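Local coordinates for transferrin (Manduca sexta, PDB 6WB6), which carries ferric iron in insects, binding a single Fe(3+) ion per molecule together with a carbonate anion, at residues A[556-561]-A[567-572]. Sequence-based numbering, arbitrary orientation.
Sequences QYELLC and GGRDVL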
loop_
_atom_site.group_PDB
_atom_site.type_symbol
_atom_site.label_atom_id
_atom_site.label_comp_id
_atom_site.label_asym_id
_atom_site.label_seq_id
_atom_site.Cartn_x
_atom_site.Cartn_y
_atom_site.Cartn_z
ATOM N N GLN A 556 -19.099 31.670 2.302
ATOM C CA GLN A 556 -18.712 32.989 2.807
ATOM C C GLN A 556 -17.208 33.233 2.830
ATOM O O GLN A 556 -16.793 34.394 2.894
ATOM C CB GLN A 556 -19.257 33.199 4.230
ATOM C CG GLN A 556 -20.737 32.929 4.364
ATOM C CD GLN A 556 -21.183 32.888 5.817
ATOM O OE1 GLN A 556 -20.701 33.650 6.644
ATOM N NE2 GLN A 556 -22.102 31.981 6.132
ATOM N N TYR A 557 -16.393 32.186 2.761
ATOM C CA TYR A 557 -14.958 32.281 2.963
ATOM C C TYR A 557 -14.202 31.754 1.755
ATOM O O TYR A 557 -14.702 30.916 0.993
ATOM C CB TYR A 557 -14.536 31.513 4.195
ATOM C CG TYR A 557 -15.099 32.127 5.428
ATOM C CD1 TYR A 557 -14.444 33.172 6.059
ATOM C CD2 TYR A 557 -16.302 31.685 5.960
ATOM C CE1 TYR A 557 -14.956 33.753 7.197
ATOM C CE2 TYR A 557 -16.826 32.260 7.115
ATOM C CZ TYR A 557 -16.145 33.298 7.725
ATOM O OH TYR A 557 -16.642 33.898 8.865
ATOM N N GLU A 558 -12.991 32.278 1.590
ATOM C CA GLU A 558 -12.121 31.941 0.479
ATOM C C GLU A 558 -10.716 31.755 1.015
ATOM O O GLU A 558 -10.404 32.143 2.143
ATOM C CB GLU A 558 -12.109 33.048 -0.577
ATOM C CG GLU A 558 -13.010 32.860 -1.749
ATOM C CD GLU A 558 -13.126 34.156 -2.519
ATOM O OE1 GLU A 558 -12.595 35.174 -2.010
ATOM O OE2 GLU A 558 -13.742 34.167 -3.601
ATOM N N LEU A 559 -9.848 31.216 0.170
ATOM C CA LEU A 559 -8.425 31.150 0.467
ATOM C C LEU A 559 -7.706 32.265 -0.268
ATOM O O LEU A 559 -8.022 32.563 -1.419
ATOM C CB LEU A 559 -7.852 29.797 0.069
ATOM C CG LEU A 559 -8.604 28.658 0.759
ATOM C CD1 LEU A 559 -8.049 27.296 0.332
ATOM C CD2 LEU A 559 -8.551 28.843 2.295
ATOM N N LEU A 560 -6.781 32.907 0.431
ATOM C CA LEU A 560 -5.879 33.901 -0.142
ATOM C C LEU A 560 -4.627 33.172 -0.601
ATOM O O LEU A 560 -3.879 32.648 0.232
ATOM C CB LEU A 560 -5.539 34.964 0.902
ATOM C CG LEU A 560 -4.533 36.044 0.532
ATOM C CD1 LEU A 560 -5.103 36.853 -0.609
ATOM C CD2 LEU A 560 -4.212 36.919 1.734
ATOM N N CYS A 561 -4.390 33.162 -1.921
ATOM C CA CYS A 561 -3.322 32.374 -2.543
ATOM C C CYS A 561 -1.965 33.069 -2.429
ATOM O O CYS A 561 -1.323 33.434 -3.412
ATOM C CB CYS A 561 -3.667 32.108 -4.002
ATOM S SG CYS A 561 -5.345 31.595 -4.250
ATOM N N GLY A 567 -1.027 36.236 -6.697
ATOM C CA GLY A 567 -1.872 36.495 -5.535
ATOM C C GLY A 567 -3.321 36.137 -5.826
ATOM O O GLY A 567 -3.629 35.211 -6.590
ATOM N N GLY A 568 -4.234 36.889 -5.221
ATOM C CA GLY A 568 -5.639 36.595 -5.415
ATOM C C GLY A 568 -6.148 35.480 -4.510
ATOM O O GLY A 568 -5.551 35.129 -3.488
ATOM N N ARG A 569 -7.275 34.910 -4.915
ATOM C CA ARG A 569 -8.099 34.084 -4.045
ATOM C C ARG A 569 -8.570 32.848 -4.785
ATOM O O ARG A 569 -8.772 32.884 -5.994
ATOM C CB ARG A 569 -9.333 34.844 -3.572
ATOM C CG ARG A 569 -9.066 35.851 -2.493
ATOM C CD ARG A 569 -9.915 37.077 -2.681
ATOM N NE ARG A 569 -9.582 38.053 -1.657
ATOM C CZ ARG A 569 -10.294 38.273 -0.564
ATOM N NH1 ARG A 569 -11.411 37.607 -0.338
ATOM N NH2 ARG A 569 -9.884 39.179 0.303
ATOM N N ASP A 570 -8.789 31.768 -4.043
ATOM C CA ASP A 570 -9.391 30.571 -4.620
ATOM C C ASP A 570 -10.246 29.887 -3.558
ATOM O O ASP A 570 -10.176 30.222 -2.373
ATOM C CB ASP A 570 -8.327 29.632 -5.165
ATOM C CG ASP A 570 -8.846 28.770 -6.284
ATOM O OD1 ASP A 570 -10.047 28.426 -6.266
ATOM O OD2 ASP A 570 -8.053 28.451 -7.184
ATOM N N VAL A 571 -11.069 28.920 -3.995
ATOM C CA VAL A 571 -12.043 28.307 -3.077
ATOM C C VAL A 571 -11.356 27.535 -1.953
ATOM O O VAL A 571 -10.179 27.151 -2.038
ATOM C CB VAL A 571 -13.007 27.374 -3.824
ATOM C CG1 VAL A 571 -13.915 28.162 -4.717
ATOM C CG2 VAL A 571 -12.229 26.313 -4.587
ATOM N N LEU A 572 -12.145 27.240 -0.905
ATOM C CA LEU A 572 -11.626 26.519 0.257
ATOM C C LEU A 572 -11.010 25.179 -0.123
ATOM O O LEU A 572 -10.057 24.733 0.523
ATOM C CB LEU A 572 -12.736 26.297 1.297
ATOM C CG LEU A 572 -13.490 27.491 1.916
ATOM C CD1 LEU A 572 -14.328 27.032 3.115
ATOM C CD2 LEU A 572 -12.557 28.610 2.335
#
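L559 and D570 pair through their backbones at the centre of a short beta hairpin, strands 557-560 and 569-570, at one side of the mixed sheet in the second transferrin-like half of the chain, away from the iron site. L559 N donates to D570 O (2.7 Å), and D570 N returns a bond to L559 O at 2.8 Å, closing the antiparallel hydrogen-bonded pair. R569 CA also turns its hydrogen to L559 O, the oxygen already bonded by D570 N; nearer the turn, C561 N bonds to G568 O at 2.8 Å. On its other edge, strand 557-560 is hydrogen-bonded to strand 437-443, so the hairpin extends that sheet.

The charged contact runs diagonally across the hairpin: R569 pairs with L560, and its side chain reaches E558, two residues back along the opposing strand. E558 and R569 run at about a right angle, and NH1 of R569 meets OE1 of E558 at 3.2 Å in a nearly straight salt bridge (166°). The carboxylate oxygen lies at the guanidinium edge, in its plane, although the two planes are turned 69° apart. T446 OG1 and the carbonyls of K443 and Y448 also take guanidinium N-H groups, fixing its rotation. Replacing R569 by alanine would probably cost E558 this salt bridge and remove the guanidinium donors to T446 OG1 and the carbonyls of K443 and Y448.

Apolar packing lies on the L559 side. With CG anti to the carbonyl carbon (chi1 -56°), L559 sends CD2 to CD2 of L572 (4.0 Å), and the same L572 methyl lies 4.0 Å from Y557 CB. Nearer the turn, C561, disulfide-bonded to C578, rests its SG 3.7 Å from D570 CB.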